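Local coordinates for protein bacterial leucyl aminopeptidase (PDB 6ESL) that probably removes N-terminal amino acids, leucine among them, from peptides as a secreted, zinc-dependent aminopeptidase of the M28 family linked to nutrient acquisition during infection, at residues B[161-165]-B[176-180]; B[128-134]-B[373-377]; B[124-128]-B[380-384]. All coordinates share one frame; numbering follows the deposited sequence.

Interaction 1. Residues B[161-165]-B[176-180]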
ATOM      1  N   LYS B 161     -15.570 -15.686 -26.610  1.00 38.94           N
ATOM      2  CA  LYS B 161     -15.309 -14.814 -27.722  1.00 40.91           C
ATOM      3  C   LYS B 161     -16.653 -14.495 -28.464  1.00 44.39           C
ATOM      4  O   LYS B 161     -16.912 -13.323 -28.734  1.00 43.21           O
ATOM      5  CB  LYS B 161     -14.320 -15.495 -28.676  1.00 42.16           C
ATOM      6  CG  LYS B 161     -13.983 -14.715 -29.933  1.00 45.30           C
ATOM      7  CD  LYS B 161     -12.731 -15.344 -30.601  1.00 46.46           C
ATOM      8  CE  LYS B 161     -12.019 -14.447 -31.594  1.00 48.51           C
ATOM      9  NZ  LYS B 161     -12.856 -14.439 -32.859  1.00 50.38           N
ATOM     10  N   SER B 162     -17.476 -15.514 -28.719  1.00 45.46           N
ATOM     11  CA  SER B 162     -18.816 -15.329 -29.430  1.00 51.55           C
ATOM     12  C   SER B 162     -19.688 -14.438 -28.624  1.00 51.60           C
ATOM     13  O   SER B 162     -20.284 -13.535 -29.172  1.00 52.17           O
ATOM     14  CB  SER B 162     -19.634 -16.593 -29.529  1.00 52.78           C
ATOM     15  OG  SER B 162     -19.020 -17.433 -30.397  1.00 60.75           O
ATOM     16  N   LYS B 163     -19.749 -14.724 -27.320  1.00 49.81           N
ATOM     17  CA  LYS B 163     -20.562 -13.923 -26.397  1.00 49.23           C
ATOM     18  C   LYS B 163     -20.159 -12.451 -26.462  1.00 46.33           C
ATOM     19  O   LYS B 163     -20.981 -11.626 -26.735  1.00 45.97           O
ATOM     20  CB  LYS B 163     -20.532 -14.528 -25.002  1.00 50.58           C
ATOM     21  CG  LYS B 163     -21.394 -13.844 -23.935  1.00 55.85           C
ATOM     22  CD  LYS B 163     -21.099 -14.377 -22.549  1.00 63.08           C
ATOM     23  CE  LYS B 163     -21.973 -13.793 -21.429  1.00 63.11           C
ATOM     24  NZ  LYS B 163     -23.415 -14.232 -21.505  1.00 63.84           N
ATOM     25  N   PHE B 164     -18.897 -12.099 -26.277  1.00 43.31           N
ATOM     26  CA  PHE B 164     -18.488 -10.691 -26.412  1.00 44.08           C
ATOM     27  C   PHE B 164     -18.903 -10.120 -27.800  1.00 46.86           C
ATOM     28  O   PHE B 164     -19.385  -9.017 -27.917  1.00 47.59           O
ATOM     29  CB  PHE B 164     -16.976 -10.555 -26.251  1.00 43.21           C
ATOM     30  CG  PHE B 164     -16.494  -9.152 -26.326  1.00 44.01           C
ATOM     31  CD1 PHE B 164     -16.233  -8.577 -27.526  1.00 46.95           C
ATOM     32  CD2 PHE B 164     -16.348  -8.403 -25.178  1.00 43.08           C
ATOM     33  CE1 PHE B 164     -15.833  -7.267 -27.600  1.00 48.39           C
ATOM     34  CE2 PHE B 164     -15.975  -7.097 -25.220  1.00 43.74           C
ATOM     35  CZ  PHE B 164     -15.685  -6.531 -26.439  1.00 46.48           C
ATOM     36  N   GLU B 165     -18.696 -10.898 -28.838  1.00 47.14           N
ATOM     37  CA  GLU B 165     -18.876 -10.400 -30.207  1.00 49.98           C
ATOM     38  C   GLU B 165     -20.391 -10.132 -30.477  1.00 52.27           C
ATOM     39  O   GLU B 165     -20.725  -9.132 -31.090  1.00 54.20           O
ATOM     40  CB  GLU B 165     -18.332 -11.451 -31.179  1.00 51.35           C
ATOM     41  CG  GLU B 165     -16.841 -11.326 -31.443  1.00 51.88           C
ATOM     42  CD  GLU B 165     -16.254 -12.607 -32.085  1.00 53.96           C
ATOM     43  OE1 GLU B 165     -16.970 -13.591 -32.498  1.00 52.53           O
ATOM     44  OE2 GLU B 165     -15.027 -12.623 -32.147  1.00 54.86           O
ATOM     45  N   THR B 176     -15.087  -2.099 -31.565  1.00 60.82           N
ATOM     46  CA  THR B 176     -14.629  -3.279 -30.884  1.00 58.12           C
ATOM     47  C   THR B 176     -13.872  -4.264 -31.770  1.00 58.77           C
ATOM     48  O   THR B 176     -13.974  -4.245 -32.984  1.00 57.23           O
ATOM     49  CB  THR B 176     -15.755  -4.100 -30.160  1.00 56.03           C
ATOM     50  OG1 THR B 176     -16.763  -4.536 -31.058  1.00 53.13           O
ATOM     51  CG2 THR B 176     -16.314  -3.364 -28.987  1.00 56.27           C
ATOM     52  N   SER B 177     -13.121  -5.132 -31.127  1.00 54.38           N
ATOM     53  CA  SER B 177     -12.299  -6.077 -31.816  1.00 56.31           C
ATOM     54  C   SER B 177     -11.906  -7.173 -30.827  1.00 52.13           C
ATOM     55  O   SER B 177     -11.782  -6.943 -29.602  1.00 46.52           O
ATOM     56  CB  SER B 177     -11.073  -5.349 -32.406  1.00 59.38           C
ATOM     57  OG  SER B 177     -10.200  -6.252 -33.014  1.00 61.76           O
ATOM     58  N   THR B 178     -11.825  -8.395 -31.356  1.00 50.94           N
ATOM     59  CA  THR B 178     -11.423  -9.539 -30.581  1.00 50.97           C
ATOM     60  C   THR B 178     -10.257 -10.290 -31.200  1.00 52.05           C
ATOM     61  O   THR B 178     -10.153 -10.376 -32.396  1.00 54.39           O
ATOM     62  CB  THR B 178     -12.572 -10.491 -30.387  1.00 48.92           C
ATOM     63  OG1 THR B 178     -12.882 -11.113 -31.613  1.00 51.27           O
ATOM     64  CG2 THR B 178     -13.769  -9.740 -29.800  1.00 48.97           C
ATOM     65  N   PHE B 179      -9.408 -10.884 -30.381  1.00 48.94           N
ATOM     66  CA  PHE B 179      -8.428 -11.851 -30.918  1.00 49.41           C
ATOM     67  C   PHE B 179      -7.943 -12.871 -29.902  1.00 47.09           C
ATOM     68  O   PHE B 179      -7.990 -12.620 -28.692  1.00 43.93           O
ATOM     69  CB  PHE B 179      -7.267 -11.137 -31.580  1.00 50.99           C
ATOM     70  CG  PHE B 179      -6.505 -10.202 -30.689  1.00 50.35           C
ATOM     71  CD1 PHE B 179      -6.887  -8.864 -30.567  1.00 51.56           C
ATOM     72  CD2 PHE B 179      -5.370 -10.645 -30.004  1.00 48.19           C
ATOM     73  CE1 PHE B 179      -6.121  -7.972 -29.766  1.00 51.35           C
ATOM     74  CE2 PHE B 179      -4.613  -9.766 -29.239  1.00 48.08           C
ATOM     75  CZ  PHE B 179      -5.002  -8.431 -29.087  1.00 48.74           C
ATOM     76  N   PHE B 180      -7.558 -14.036 -30.391  1.00 45.33           N
ATOM     77  CA  PHE B 180      -6.923 -15.007 -29.556  1.00 44.12           C
ATOM     78  C   PHE B 180      -5.441 -14.739 -29.493  1.00 45.18           C
ATOM     79  O   PHE B 180      -4.820 -14.401 -30.499  1.00 46.93           O
ATOM     80  CB  PHE B 180      -7.127 -16.432 -30.037  1.00 44.26           C
ATOM     81  CG  PHE B 180      -8.511 -16.979 -29.793  1.00 43.24           C
ATOM     82  CD1 PHE B 180      -9.164 -16.797 -28.550  1.00 41.56           C
ATOM     83  CD2 PHE B 180      -9.161 -17.753 -30.801  1.00 44.60           C
ATOM     84  CE1 PHE B 180     -10.421 -17.335 -28.319  1.00 41.00           C
ATOM     85  CE2 PHE B 180     -10.405 -18.318 -30.577  1.00 43.51           C
ATOM     86  CZ  PHE B 180     -11.061 -18.082 -29.360  1.00 42.19           C
TER
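Lys161 and Thr178 bury more surface than any other residues where helix 151-170 lies against strand 176-183, and Glu165 ties the two together. The lysine does two jobs. Its aliphatic part crosses one face of the Phe180 ring, with CD 3.8 Å from the ring centroid and displaced toward the rim at CZ, a CH-pi contact, and its CE passes 3.4 Å from Thr178 OG1. A bend at the last torsion (chi4 -76°) then turns NZ toward Glu165 OE2, one turn further along the helix and 2.9 Å away, in a salt bridge. That same oxygen receives the hydroxyl of Thr178, OG1 to OE2 being 2.7 Å. The ammonium uses the syn lone pair and the threonine the anti one; two donors thus grip one carboxylate oxygen and fix the carboxylate's orientation.

Helix and strand run antiparallel, at 174° between the short segments, as successive elements of the alpha/beta M28 peptidase fold; the strand is the outermost on this side of the mixed central sheet and pairs with strand 188-195. Deeper in, the methyl of Thr178 takes over: CG2 meets Phe164 CD1 at 3.5 Å, flank to flank. The buried Phe164 turns its ring edge to Thr176, CE1 lying 4.1 Å from CB, and reaches Leu238 of helix 220-239, which Thr176 also touches.

Interaction 2. Residues B[128-134]-B[373-377]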
ATOM      1  N   ILE B 128     -26.149  -2.872 -14.340  1.00 46.98           N
ATOM      2  CA  ILE B 128     -25.614  -4.213 -14.093  1.00 44.61           C
ATOM      3  C   ILE B 128     -26.783  -5.038 -13.773  1.00 44.48           C
ATOM      4  O   ILE B 128     -27.656  -4.558 -13.013  1.00 45.06           O
ATOM      5  CB  ILE B 128     -24.669  -4.256 -12.836  1.00 42.73           C
ATOM      6  CG1 ILE B 128     -23.369  -3.463 -13.068  1.00 45.28           C
ATOM      7  CG2 ILE B 128     -24.351  -5.695 -12.418  1.00 40.13           C
ATOM      8  CD1 ILE B 128     -22.418  -4.173 -13.988  1.00 47.33           C
ATOM      9  N   VAL B 129     -26.837  -6.240 -14.356  1.00 42.49           N
ATOM     10  CA  VAL B 129     -27.935  -7.172 -14.143  1.00 43.92           C
ATOM     11  C   VAL B 129     -27.330  -8.408 -13.541  1.00 41.18           C
ATOM     12  O   VAL B 129     -26.547  -9.127 -14.207  1.00 41.05           O
ATOM     13  CB  VAL B 129     -28.682  -7.542 -15.449  1.00 45.90           C
ATOM     14  CG1 VAL B 129     -29.814  -8.528 -15.223  1.00 47.19           C
ATOM     15  CG2 VAL B 129     -29.208  -6.295 -16.112  1.00 48.09           C
ATOM     16  N   SER B 130     -27.707  -8.656 -12.278  1.00 40.47           N
ATOM     17  CA  SER B 130     -27.193  -9.783 -11.489  1.00 38.80           C
ATOM     18  C   SER B 130     -27.472 -11.087 -12.161  1.00 38.40           C
ATOM     19  O   SER B 130     -26.593 -12.005 -12.241  1.00 36.53           O
ATOM     20  CB  SER B 130     -27.778  -9.765 -10.058  1.00 38.75           C
ATOM     21  OG  SER B 130     -27.154  -8.648  -9.431  1.00 36.69           O
ATOM     22  N   ASP B 131     -28.695 -11.195 -12.665  1.00 38.07           N
ATOM     23  CA  ASP B 131     -29.086 -12.398 -13.323  1.00 38.53           C
ATOM     24  C   ASP B 131     -28.167 -12.830 -14.507  1.00 35.95           C
ATOM     25  O   ASP B 131     -27.985 -14.018 -14.708  1.00 34.37           O
ATOM     26  CB  ASP B 131     -30.603 -12.409 -13.773  1.00 42.19           C
ATOM     27  CG  ASP B 131     -30.958 -13.763 -14.313  1.00 45.63           C
ATOM     28  OD1 ASP B 131     -30.936 -14.749 -13.505  1.00 46.89           O
ATOM     29  OD2 ASP B 131     -31.082 -13.888 -15.583  1.00 50.78           O
ATOM     30  N   ASN B 132     -27.603 -11.873 -15.229  1.00 35.86           N
ATOM     31  CA  ASN B 132     -26.741 -12.158 -16.386  1.00 36.06           C
ATOM     32  C   ASN B 132     -25.476 -12.855 -15.872  1.00 34.29           C
ATOM     33  O   ASN B 132     -24.987 -13.856 -16.480  1.00 34.28           O
ATOM     34  CB  ASN B 132     -26.327 -10.830 -17.068  1.00 36.78           C
ATOM     35  CG  ASN B 132     -27.417 -10.225 -17.901  1.00 38.44           C
ATOM     36  OD1 ASN B 132     -28.418 -10.896 -18.144  1.00 39.14           O
ATOM     37  ND2 ASN B 132     -27.223  -9.001 -18.400  1.00 38.17           N
ATOM     38  N   ILE B 133     -24.998 -12.383 -14.710  1.00 32.64           N
ATOM     39  CA  ILE B 133     -23.815 -12.954 -14.109  1.00 31.40           C
ATOM     40  C   ILE B 133     -24.085 -14.434 -13.801  1.00 31.54           C
ATOM     41  O   ILE B 133     -23.301 -15.339 -14.140  1.00 31.49           O
ATOM     42  CB  ILE B 133     -23.337 -12.164 -12.810  1.00 31.10           C
ATOM     43  CG1 ILE B 133     -22.862 -10.779 -13.201  1.00 31.38           C
ATOM     44  CG2 ILE B 133     -22.162 -12.938 -12.183  1.00 28.86           C
ATOM     45  CD1 ILE B 133     -22.781  -9.799 -12.055  1.00 31.93           C
ATOM     46  N   TRP B 134     -25.200 -14.688 -13.149  1.00 31.87           N
ATOM     47  CA  TRP B 134     -25.591 -16.025 -12.730  1.00 33.98           C
ATOM     48  C   TRP B 134     -25.773 -16.951 -13.973  1.00 36.32           C
ATOM     49  O   TRP B 134     -25.381 -18.127 -13.951  1.00 35.06           O
ATOM     50  CB  TRP B 134     -26.932 -15.944 -11.903  1.00 36.30           C
ATOM     51  CG  TRP B 134     -27.287 -17.220 -11.236  1.00 38.62           C
ATOM     52  CD1 TRP B 134     -28.246 -18.108 -11.646  1.00 41.21           C
ATOM     53  CD2 TRP B 134     -26.691 -17.785 -10.043  1.00 39.91           C
ATOM     54  NE1 TRP B 134     -28.274 -19.188 -10.778  1.00 41.84           N
ATOM     55  CE2 TRP B 134     -27.355 -19.005  -9.780  1.00 41.25           C
ATOM     56  CE3 TRP B 134     -25.654 -17.358  -9.149  1.00 38.42           C
ATOM     57  CZ2 TRP B 134     -27.015 -19.845  -8.695  1.00 41.33           C
ATOM     58  CZ3 TRP B 134     -25.329 -18.169  -8.059  1.00 37.53           C
ATOM     59  CH2 TRP B 134     -26.013 -19.413  -7.841  1.00 41.63           C
ATOM     60  N   LEU B 373     -24.428 -14.131  -4.934  1.00 30.08           N
ATOM     61  CA  LEU B 373     -24.607 -13.349  -6.152  1.00 31.09           C
ATOM     62  C   LEU B 373     -24.443 -11.877  -5.900  1.00 29.66           C
ATOM     63  O   LEU B 373     -23.927 -11.169  -6.782  1.00 29.37           O
ATOM     64  CB  LEU B 373     -25.955 -13.683  -6.851  1.00 32.19           C
ATOM     65  CG  LEU B 373     -26.316 -12.907  -8.089  1.00 33.79           C
ATOM     66  CD1 LEU B 373     -25.224 -13.100  -9.124  1.00 33.11           C
ATOM     67  CD2 LEU B 373     -27.670 -13.513  -8.583  1.00 34.96           C
ATOM     68  N   GLU B 374     -24.766 -11.411  -4.706  1.00 28.80           N
ATOM     69  CA  GLU B 374     -24.555 -10.014  -4.393  1.00 29.89           C
ATOM     70  C   GLU B 374     -23.012  -9.713  -4.439  1.00 28.02           C
ATOM     71  O   GLU B 374     -22.632  -8.697  -4.925  1.00 27.81           O
ATOM     72  CB  GLU B 374     -25.082  -9.682  -3.017  1.00 32.55           C
ATOM     73  CG  GLU B 374     -24.947  -8.228  -2.675  1.00 35.72           C
ATOM     74  CD  GLU B 374     -25.535  -7.898  -1.329  1.00 38.71           C
ATOM     75  OE1 GLU B 374     -26.760  -7.725  -1.276  1.00 41.78           O
ATOM     76  OE2 GLU B 374     -24.794  -7.828  -0.331  1.00 43.79           O
ATOM     77  N   HIS B 375     -22.196 -10.608  -3.914  1.00 26.87           N
ATOM     78  CA  HIS B 375     -20.732 -10.440  -3.942  1.00 25.99           C
ATOM     79  C   HIS B 375     -20.233 -10.364  -5.393  1.00 25.72           C
ATOM     80  O   HIS B 375     -19.583  -9.461  -5.758  1.00 23.82           O
ATOM     81  CB  HIS B 375     -20.085 -11.626  -3.269  1.00 25.62           C
ATOM     82  CG  HIS B 375     -18.892 -11.288  -2.426  1.00 25.53           C
ATOM     83  ND1 HIS B 375     -17.850 -12.157  -2.218  1.00 25.69           N
ATOM     84  CD2 HIS B 375     -18.611 -10.194  -1.695  1.00 25.38           C
ATOM     85  CE1 HIS B 375     -16.970 -11.608  -1.414  1.00 24.02           C
ATOM     86  NE2 HIS B 375     -17.406 -10.414  -1.084  1.00 26.34           N
ATOM     87  N   MET B 376     -20.687 -11.272  -6.237  1.00 26.35           N
ATOM     88  CA  MET B 376     -20.279 -11.292  -7.638  1.00 26.97           C
ATOM     89  C   MET B 376     -20.685 -10.040  -8.338  1.00 26.74           C
ATOM     90  O   MET B 376     -19.989  -9.529  -9.156  1.00 25.02           O
ATOM     91  CB  MET B 376     -20.838 -12.507  -8.365  1.00 28.13           C
ATOM     92  CG  MET B 376     -20.226 -13.810  -7.931  1.00 28.77           C
ATOM     93  SD  MET B 376     -20.576 -15.281  -8.897  1.00 29.48           S
ATOM     94  CE  MET B 376     -22.260 -15.635  -8.460  1.00 29.45           C
ATOM     95  N   THR B 377     -21.863  -9.566  -8.004  1.00 28.00           N
ATOM     96  CA  THR B 377     -22.392  -8.293  -8.573  1.00 30.52           C
ATOM     97  C   THR B 377     -21.533  -7.084  -8.136  1.00 29.15           C
ATOM     98  O   THR B 377     -21.205  -6.185  -8.914  1.00 28.94           O
ATOM     99  CB  THR B 377     -23.893  -8.101  -8.172  1.00 30.85           C
ATOM    100  OG1 THR B 377     -24.638  -9.213  -8.657  1.00 31.42           O
ATOM    101  CG2 THR B 377     -24.442  -6.903  -8.710  1.00 32.46           C
TER
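Leu373, the first residue of helix 373-391, lays its branched end against the opening turn of helix 130-142, CD1 lying 3.6 Å from Ser130 O. The motif is a helix-helix crossing at a steep angle, 103° between the short segments, and it joins helix 130-142 to the C-terminal helix 373-391 of the M28 peptidase fold. With CG anti to the backbone N, the leucine spans the gap between the helices: its CG packs on Ser130 CB, while CD2 comes within 4.2 Å of Trp134 CB and CD1 approaches Ile133. Met376 is the next residue to face helix 130-142. Its CB meets Ile133 CG2, the two side chains lying alongside and pointing opposite ways, and a bend at the last torsion (chi3 -73°) brings CE to the edge of the Trp134 indole, 3.9 Å from CE3. The methyl therefore meets the six-membered ring near its plane and does not cover a face. On the backbone side, Met376 O lies near Ile133 CD1 and accepts a hydrogen bond from Ser229 of helix 220-239.

Thr377 completes the segment and supplies the polar element. Its methyl CG2 meets Ile128 CG2, its CA lies 3.8 Å from Ile133 CD1, and its hydroxyl OG1 is hydrogen-bonded to Ser130 OG at 2.7 Å. Because OG1 also donates to Leu373 O, the threonine hydroxyl links the serine to its own helix. That carbonyl oxygen takes two donors from opposite faces of its plane: Thr377 N at 2.9 Å, and Thr377 OG1 at 2.8 Å, which sits 38° above the plane.

Interaction 3. Residues B[124-128]-B[380-384]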
ATOM      1  N   ALA B 124     -24.049   3.763 -14.868  1.00 50.70           N
ATOM      2  CA  ALA B 124     -23.626   2.458 -15.384  1.00 49.05           C
ATOM      3  C   ALA B 124     -23.855   1.337 -14.351  1.00 47.66           C
ATOM      4  O   ALA B 124     -24.253   0.242 -14.743  1.00 46.47           O
ATOM      5  CB  ALA B 124     -22.173   2.491 -15.812  1.00 48.06           C
ATOM      6  N   LEU B 125     -23.624   1.609 -13.051  1.00 48.21           N
ATOM      7  CA  LEU B 125     -23.844   0.587 -11.978  1.00 46.85           C
ATOM      8  C   LEU B 125     -25.259   0.165 -11.915  1.00 47.23           C
ATOM      9  O   LEU B 125     -25.534  -0.995 -11.706  1.00 44.85           O
ATOM     10  CB  LEU B 125     -23.445   1.097 -10.588  1.00 45.99           C
ATOM     11  CG  LEU B 125     -21.939   1.400 -10.382  1.00 46.24           C
ATOM     12  CD1 LEU B 125     -21.586   1.768  -8.930  1.00 45.75           C
ATOM     13  CD2 LEU B 125     -21.053   0.319 -10.957  1.00 42.91           C
ATOM     14  N   LYS B 126     -26.152   1.119 -12.078  1.00 50.88           N
ATOM     15  CA  LYS B 126     -27.569   0.823 -12.189  1.00 55.57           C
ATOM     16  C   LYS B 126     -27.970  -0.070 -13.377  1.00 55.43           C
ATOM     17  O   LYS B 126     -29.056  -0.642 -13.339  1.00 54.25           O
ATOM     18  CB  LYS B 126     -28.396   2.120 -12.142  1.00 61.45           C
ATOM     19  CG  LYS B 126     -28.631   2.593 -10.687  1.00 64.86           C
ATOM     20  CD  LYS B 126     -29.425   3.915 -10.531  1.00 70.68           C
ATOM     21  CE  LYS B 126     -28.523   4.974  -9.857  1.00 70.68           C
ATOM     22  NZ  LYS B 126     -29.059   6.320 -10.215  1.00 76.75           N
ATOM     23  N   GLU B 127     -27.096  -0.248 -14.379  1.00 54.07           N
ATOM     24  CA  GLU B 127     -27.377  -1.149 -15.535  1.00 55.16           C
ATOM     25  C   GLU B 127     -26.991  -2.601 -15.349  1.00 51.43           C
ATOM     26  O   GLU B 127     -27.427  -3.462 -16.128  1.00 47.99           O
ATOM     27  CB  GLU B 127     -26.658  -0.680 -16.795  1.00 59.38           C
ATOM     28  CG  GLU B 127     -26.840   0.784 -17.190  1.00 64.30           C
ATOM     29  CD  GLU B 127     -27.946   0.982 -18.181  1.00 69.65           C
ATOM     30  OE1 GLU B 127     -28.284   0.012 -18.886  1.00 75.66           O
ATOM     31  OE2 GLU B 127     -28.521   2.075 -18.206  1.00 75.15           O
ATOM     32  N   ILE B 128     -26.149  -2.872 -14.340  1.00 46.98           N
ATOM     33  CA  ILE B 128     -25.614  -4.213 -14.093  1.00 44.61           C
ATOM     34  C   ILE B 128     -26.783  -5.038 -13.773  1.00 44.48           C
ATOM     35  O   ILE B 128     -27.656  -4.558 -13.013  1.00 45.06           O
ATOM     36  CB  ILE B 128     -24.669  -4.256 -12.836  1.00 42.73           C
ATOM     37  CG1 ILE B 128     -23.369  -3.463 -13.068  1.00 45.28           C
ATOM     38  CG2 ILE B 128     -24.351  -5.695 -12.418  1.00 40.13           C
ATOM     39  CD1 ILE B 128     -22.418  -4.173 -13.988  1.00 47.33           C
ATOM     40  N   SER B 380     -18.482  -7.006 -10.177  1.00 27.28           N
ATOM     41  CA  SER B 380     -18.801  -6.548 -11.508  1.00 28.26           C
ATOM     42  C   SER B 380     -18.900  -5.032 -11.503  1.00 29.58           C
ATOM     43  O   SER B 380     -18.396  -4.325 -12.425  1.00 30.40           O
ATOM     44  CB  SER B 380     -20.069  -7.262 -11.997  1.00 30.03           C
ATOM     45  OG  SER B 380     -20.251  -7.034 -13.367  1.00 33.45           O
ATOM     46  N   LYS B 381     -19.515  -4.479 -10.443  1.00 31.01           N
ATOM     47  CA  LYS B 381     -19.618  -3.041 -10.293  1.00 32.88           C
ATOM     48  C   LYS B 381     -18.271  -2.410 -10.187  1.00 32.98           C
ATOM     49  O   LYS B 381     -18.045  -1.336 -10.704  1.00 34.87           O
ATOM     50  CB  LYS B 381     -20.446  -2.686  -9.052  1.00 34.94           C
ATOM     51  CG  LYS B 381     -21.942  -2.953  -9.278  1.00 37.86           C
ATOM     52  CD  LYS B 381     -22.800  -2.627  -8.104  1.00 40.62           C
ATOM     53  CE  LYS B 381     -24.178  -3.118  -8.436  1.00 42.61           C
ATOM     54  NZ  LYS B 381     -25.227  -2.742  -7.487  1.00 44.43           N
ATOM     55  N   LEU B 382     -17.391  -3.045  -9.444  1.00 30.70           N
ATOM     56  CA  LEU B 382     -16.051  -2.522  -9.294  1.00 29.83           C
ATOM     57  C   LEU B 382     -15.348  -2.445 -10.654  1.00 29.09           C
ATOM     58  O   LEU B 382     -14.650  -1.471 -10.917  1.00 29.03           O
ATOM     59  CB  LEU B 382     -15.244  -3.334  -8.258  1.00 28.28           C
ATOM     60  CG  LEU B 382     -13.799  -2.931  -7.995  1.00 29.45           C
ATOM     61  CD1 LEU B 382     -13.685  -1.470  -7.605  1.00 30.82           C
ATOM     62  CD2 LEU B 382     -13.106  -3.793  -6.910  1.00 27.82           C
ATOM     63  N   ALA B 383     -15.485  -3.494 -11.477  1.00 28.64           N
ATOM     64  CA  ALA B 383     -14.844  -3.511 -12.813  1.00 29.96           C
ATOM     65  C   ALA B 383     -15.383  -2.331 -13.654  1.00 32.06           C
ATOM     66  O   ALA B 383     -14.589  -1.657 -14.325  1.00 31.58           O
ATOM     67  CB  ALA B 383     -15.145  -4.816 -13.535  1.00 29.85           C
ATOM     68  N   VAL B 384     -16.717  -2.185 -13.658  1.00 33.28           N
ATOM     69  CA  VAL B 384     -17.376  -1.068 -14.393  1.00 36.09           C
ATOM     70  C   VAL B 384     -16.844   0.286 -13.933  1.00 36.51           C
ATOM     71  O   VAL B 384     -16.495   1.151 -14.752  1.00 36.86           O
ATOM     72  CB  VAL B 384     -18.921  -1.093 -14.306  1.00 37.52           C
ATOM     73  CG1 VAL B 384     -19.587   0.187 -14.865  1.00 40.59           C
ATOM     74  CG2 VAL B 384     -19.426  -2.259 -15.082  1.00 38.49           C
TER
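Leu125 and Ile128 both pack on the aliphatic part of Lys381, and the contact sets residues 124-128, with the type I beta turn from Leu125 to Ile128, against the C-terminal helix 373-391 of the M28 peptidase fold. The turn brings both side chains to the same stretch of helix. In Leu125, CG stands anti to the carbonyl carbon (chi1 -65°); CD1 continues the chain away from CA, and the other methyl, CD2, is turned to the helix, 3.4 Å from Lys381 O and 3.6 Å from Lys381 CB. The lysine crosses the leucine obliquely. Its CB and CG do the packing, CG lying 3.8 Å from Leu125 CD2 and also meeting Ile128 CG1, while the extended chain runs on past Leu125 O, with CE near it.

Ile128 uses its longer branch here. CG1 sits beside the backbone N, and a second torsion of -74° bends CD1 toward the helix, where it enters between Ser380 and Val384, residues one helical turn apart. CD1 is 3.6 Å from Ser380 OG, a van der Waals contact; the hydroxyl has its polar partner in Ser229 O of helix 220-239.

Val384 divides its two methyls between partners. With CG1 anti to the backbone N (chi1 170°), this methyl points to Ala124 and CG2 to the isoleucine, whose CD1 is 3.7 Å off. Helix 220-239 adds Val236 beside Ile128 and Ala233 beside Val384, while Tyr319 of helix 306-320 touches Leu125. Ala124 closes the contact, its CB 3.6 Å from Val384 CG1.

Interactions 2 and 3 form one continuous seam along helix 373-391: their centres are 10 Å apart, they share Ile128, and Ile133 CD1 of interaction 2 meets Ser380 CB of interaction 3 at 3.7 Å. Consecutive helices 118-125 and 130-142 thus grip successive turns of the same C-terminal helix. Interaction 1 stands apart, its centre 21 Å from that of interaction 2 and 20 Å from that of interaction 3; its nearest atoms are about 5 Å from interaction 2 and about 11 Å from interaction 3. Helix 220-239 borders all three. That helix also carries the zinc ligand Asp222, and the side chain of Met376 in interaction 2 lies about 13 Å from a bound zinc ion.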